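Local coordinates for thiosulfate reductase (Thermus thermophilus, PDB 2VPZ), which probably carries out oxidoreductase chemistry on sulfur compounds, using a molybdenum atom held by two molybdopterin guanosine dinucleotides and a [4Fe-4S] cluster, at residues A125-M128 and L129-R132; L544-R547 and L548-L551. All blocks are in the same frame, centred on the assembly; numbering follows the deposited sequence.

Interaction 1: A125-M128 and L129-R132; sequences AKKM and LEIR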
loop_
_atom_site.group_PDB
_atom_site.type_symbol
_atom_site.label_atom_id
_atom_site.label_comp_id
_atom_site.label_asym_id
_atom_site.label_seq_id
_atom_site.Cartn_x
_atom_site.Cartn_y
_atom_site.Cartn_z
ATOM N N ALA A 125 16.764 -8.450 66.535
ATOM C CA ALA A 125 16.868 -9.699 67.328
ATOM C C ALA A 125 16.303 -9.547 68.776
ATOM O O ALA A 125 15.558 -10.416 69.257
ATOM C CB ALA A 125 18.341 -10.213 67.383
ATOM N N LYS A 126 16.648 -8.466 69.466
ATOM C CA LYS A 126 16.141 -8.211 70.824
ATOM C C LYS A 126 14.582 -8.290 70.842
ATOM O O LYS A 126 13.995 -9.022 71.655
ATOM C CB LYS A 126 16.622 -6.834 71.336
ATOM C CG LYS A 126 16.778 -6.684 72.864
ATOM C CD LYS A 126 15.628 -5.879 73.489
ATOM C CE LYS A 126 16.087 -5.038 74.695
ATOM N NZ LYS A 126 15.453 -3.673 74.730
ATOM N N LYS A 127 13.941 -7.562 69.921
ATOM C CA LYS A 127 12.472 -7.502 69.741
ATOM C C LYS A 127 11.854 -8.850 69.325
ATOM O O LYS A 127 10.781 -9.242 69.819
ATOM C CB LYS A 127 12.084 -6.429 68.701
ATOM C CG LYS A 127 11.807 -5.027 69.258
ATOM C CD LYS A 127 10.398 -4.942 69.864
ATOM C CE LYS A 127 10.297 -3.847 70.935
ATOM N NZ LYS A 127 10.657 -2.476 70.427
ATOM N N MET A 128 12.529 -9.548 68.412
ATOM C CA MET A 128 12.091 -10.852 67.912
ATOM C C MET A 128 12.087 -11.912 69.024
ATOM O O MET A 128 11.193 -12.772 69.076
ATOM C CB MET A 128 12.995 -11.343 66.749
ATOM C CG MET A 128 12.935 -10.551 65.435
ATOM S SD MET A 128 13.738 -11.397 64.027
ATOM C CE MET A 128 12.623 -12.818 63.777
ATOM N N LEU A 129 13.081 -11.837 69.906
ATOM C CA LEU A 129 13.253 -12.779 71.020
ATOM C C LEU A 129 12.159 -12.616 72.093
ATOM O O LEU A 129 11.673 -13.613 72.662
ATOM C CB LEU A 129 14.697 -12.667 71.601
ATOM C CG LEU A 129 15.814 -13.140 70.642
ATOM C CD1 LEU A 129 17.213 -12.752 71.158
ATOM C CD2 LEU A 129 15.714 -14.669 70.430
ATOM N N GLU A 130 11.747 -11.371 72.325
ATOM C CA GLU A 130 10.674 -11.033 73.266
ATOM C C GLU A 130 9.340 -11.608 72.799
ATOM O O GLU A 130 8.568 -12.114 73.622
ATOM C CB GLU A 130 10.532 -9.520 73.443
ATOM C CG GLU A 130 11.665 -8.815 74.163
ATOM C CD GLU A 130 11.513 -7.298 74.136
ATOM O OE1 GLU A 130 10.456 -6.845 73.651
ATOM O OE2 GLU A 130 12.434 -6.581 74.588
ATOM N N ILE A 131 9.062 -11.508 71.498
ATOM C CA ILE A 131 7.810 -12.036 70.918
ATOM C C ILE A 131 7.804 -13.571 71.063
ATOM O O ILE A 131 6.758 -14.179 71.298
ATOM C CB ILE A 131 7.643 -11.640 69.356
ATOM C CG1 ILE A 131 7.315 -10.151 69.212
ATOM C CG2 ILE A 131 6.526 -12.499 68.693
ATOM C CD1 ILE A 131 7.800 -9.502 67.901
ATOM N N ARG A 132 8.996 -14.165 70.977
ATOM C CA ARG A 132 9.202 -15.608 71.098
ATOM C C ARG A 132 9.148 -16.182 72.531
ATOM O O ARG A 132 8.979 -17.390 72.708
ATOM C CB ARG A 132 10.542 -16.008 70.450
ATOM C CG ARG A 132 10.674 -17.497 70.207
ATOM C CD ARG A 132 12.093 -18.015 70.144
ATOM N NE ARG A 132 12.086 -19.396 69.678
ATOM C CZ ARG A 132 12.564 -19.830 68.519
ATOM N NH1 ARG A 132 13.130 -18.979 67.672
ATOM N NH2 ARG A 132 12.429 -21.108 68.175
#
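Glu-130 reaches back along its helix and brings one carboxylate oxygen to Lys-126 and the other to Lys-127, crossing each chain at a slant. Its chain runs extended beyond CG, with CG beside the backbone N (chi1 -69°), which carries the carboxylate toward the preceding turn. There OE2 meets the shaft of Lys-126 rather than its ammonium end: CD of Lys-126 lies 3.4 Å from OE2 of Glu-130, whereas NZ of Lys-126 stays 4.2 Å from OE2 of Glu-130, beyond a salt bridge. The other oxygen, OE1, faces Lys-127, whose CE comes to 4.0 Å from OE1 of Glu-130. Two positive charges near the carboxylate, neither in direct contact with it, would probably favour its ionised form. On another side of the helix Leu-129 folds over the carbonyl of Ala-125: its CG sits 3.1 Å from O of Ala-125, and N of Leu-129 donates to O of Ala-125 at 2.9 Å. Arg-132 N bonds to Met-128 O at 3.2 Å, while the bonds from Glu-130 to Lys-126 and from Ile-131 to Lys-127 are weak. The buried Met-128 touches Ile-140 and Leu-461, and Ile-131 touches Ala-139; Arg-132, partly exposed, makes a cation-pi contact with Trp-160. The arrangement is that of an amphipathic alpha-helix, with an i to i+4 Lys-Glu pair on its exposed side and apolar residues packed against loops of the molybdopterin oxidoreductase fold.

Interaction 2: L544-R547 and L548-L551; sequences LETR and LQSL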
loop_
_atom_site.group_PDB
_atom_site.type_symbol
_atom_site.label_atom_id
_atom_site.label_comp_id
_atom_site.label_asym_id
_atom_site.label_seq_id
_atom_site.Cartn_x
_atom_site.Cartn_y
_atom_site.Cartn_z
ATOM N N LEU A 544 29.222 -20.853 47.514
ATOM C CA LEU A 544 29.127 -21.113 46.079
ATOM C C LEU A 544 30.202 -22.142 45.593
ATOM O O LEU A 544 29.945 -22.906 44.656
ATOM C CB LEU A 544 29.155 -19.765 45.275
ATOM C CG LEU A 544 28.182 -18.603 45.643
ATOM C CD1 LEU A 544 28.587 -17.267 44.972
ATOM C CD2 LEU A 544 26.722 -18.967 45.277
ATOM N N GLU A 545 31.372 -22.184 46.235
ATOM C CA GLU A 545 32.445 -23.153 45.871
ATOM C C GLU A 545 32.056 -24.628 46.201
ATOM O O GLU A 545 32.446 -25.535 45.472
ATOM C CB GLU A 545 33.810 -22.804 46.526
ATOM C CG GLU A 545 34.450 -21.438 46.137
ATOM C CD GLU A 545 35.454 -21.495 44.967
ATOM O OE1 GLU A 545 35.269 -22.322 44.053
ATOM O OE2 GLU A 545 36.417 -20.672 44.971
ATOM N N THR A 546 31.294 -24.840 47.280
ATOM C CA THR A 546 30.829 -26.163 47.720
ATOM C C THR A 546 29.870 -26.859 46.700
ATOM O O THR A 546 30.077 -28.043 46.342
ATOM C CB THR A 546 30.167 -26.037 49.173
ATOM O OG1 THR A 546 31.189 -25.959 50.162
ATOM C CG2 THR A 546 29.204 -27.190 49.455
ATOM N N ARG A 547 28.871 -26.135 46.183
ATOM C CA ARG A 547 27.919 -26.634 45.174
ATOM C C ARG A 547 28.632 -26.821 43.786
ATOM O O ARG A 547 28.279 -27.723 42.999
ATOM C CB ARG A 547 26.689 -25.668 45.081
ATOM C CG ARG A 547 26.271 -24.984 46.442
ATOM C CD ARG A 547 24.820 -24.390 46.459
ATOM N NE ARG A 547 23.767 -25.342 46.095
ATOM C CZ ARG A 547 22.572 -25.046 45.601
ATOM N NH1 ARG A 547 22.238 -23.787 45.394
ATOM N NH2 ARG A 547 21.701 -26.008 45.272
ATOM N N LEU A 548 29.668 -26.030 43.511
ATOM C CA LEU A 548 30.405 -26.136 42.257
ATOM C C LEU A 548 31.395 -27.355 42.316
ATOM O O LEU A 548 31.678 -27.991 41.287
ATOM C CB LEU A 548 31.023 -24.750 41.885
ATOM C CG LEU A 548 29.876 -23.739 41.544
ATOM C CD1 LEU A 548 30.418 -22.431 40.932
ATOM C CD2 LEU A 548 28.863 -24.404 40.578
ATOM N N GLN A 549 31.827 -27.721 43.528
ATOM C CA GLN A 549 32.668 -28.925 43.768
ATOM C C GLN A 549 31.855 -30.125 43.258
ATOM O O GLN A 549 32.320 -30.924 42.422
ATOM C CB GLN A 549 32.904 -29.115 45.269
ATOM C CG GLN A 549 34.309 -28.782 45.739
ATOM C CD GLN A 549 34.366 -28.286 47.185
ATOM O OE1 GLN A 549 33.574 -28.722 48.031
ATOM N NE2 GLN A 549 35.307 -27.389 47.474
ATOM N N SER A 550 30.645 -30.243 43.800
ATOM C CA SER A 550 29.689 -31.287 43.441
ATOM C C SER A 550 29.582 -31.489 41.943
ATOM O O SER A 550 29.630 -32.603 41.440
ATOM C CB SER A 550 28.268 -30.964 43.937
ATOM O OG SER A 550 27.292 -31.197 42.917
ATOM N N LEU A 551 29.415 -30.414 41.195
ATOM C CA LEU A 551 29.220 -30.638 39.779
ATOM C C LEU A 551 30.465 -30.865 38.933
ATOM O O LEU A 551 30.380 -31.354 37.809
ATOM C CB LEU A 551 28.324 -29.549 39.167
ATOM C CG LEU A 551 26.861 -29.666 39.646
ATOM C CD1 LEU A 551 26.018 -28.509 39.070
ATOM C CD2 LEU A 551 26.276 -31.044 39.245
#
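The carbonyl oxygen of Thr-546 receives two backbone donors, both weakly. The bond from N of Ser-550 to O of Thr-546 is long but nearly straight, at 170°; the one from N of Gln-549 is more bent, at 123°. Gln-549 N also donates to O of Glu-545 at 3.0 Å, the shortest hydrogen bond here, so its single N-H is shared between an i-4 and an i-3 acceptor. This bifurcation comes where helix 540-551 nears its end. The side chain of Gln-549 turns back over the same turn: CB lies 3.2 Å from O of Thr-546, and the extended chain beyond CG brings OE1 to 3.8 Å from CA of Thr-546, a van der Waals approach alongside the backbone. Leu-548 sets its branch over the carbonyl of Leu-544, with CG 3.2 Å from O of Leu-544. Its CG stands beside its own backbone N (chi1 -67°), and that N makes a weak bond to the same oxygen. With an alanine here the carbonyl of Leu-544 would probably lose the cover of CG and CD1, keeping CB alone beside it, and a gap is likely to open where the isobutyl branch sat. CB of Ser-550 rests 3.4 Å from O of Arg-547, which also takes a weak bond from N of Leu-551. The polar ends point elsewhere: the bent chain of Arg-547 leads NH1 to a salt bridge with Asp-491, NE to a hydrogen bond with O of Glu-372 and NH2 to a weak one with O of Leu-371, while Glu-545 OE1 accepts from N of Leu-555. The chemistry thus divides, modest main-chain bonds holding the last turns together while charged side chains tie the helix to neighbouring loops and to the start of helix 555-560.

In the fold
Interactions 1 and 2 occupy two separate helices, 117-134 and 540-551, and follow one another in series along the chain. Their centres are 35 Å apart and their nearest atoms about 23 Å, so neither touches the other. Each lies about 30 Å from the centre of the chain, partly buried and away from the cofactor sites. Interaction 1 belongs to the molybdopterin oxidoreductase part of the chain, in the helix that precedes strand 141-144 of the five-stranded parallel sheet; interaction 2 comes well after that sheet's last strand, 479-481. Both are local contacts within one helix, in distant outer parts of the subunit, and no other protein chain of the assembly touches either.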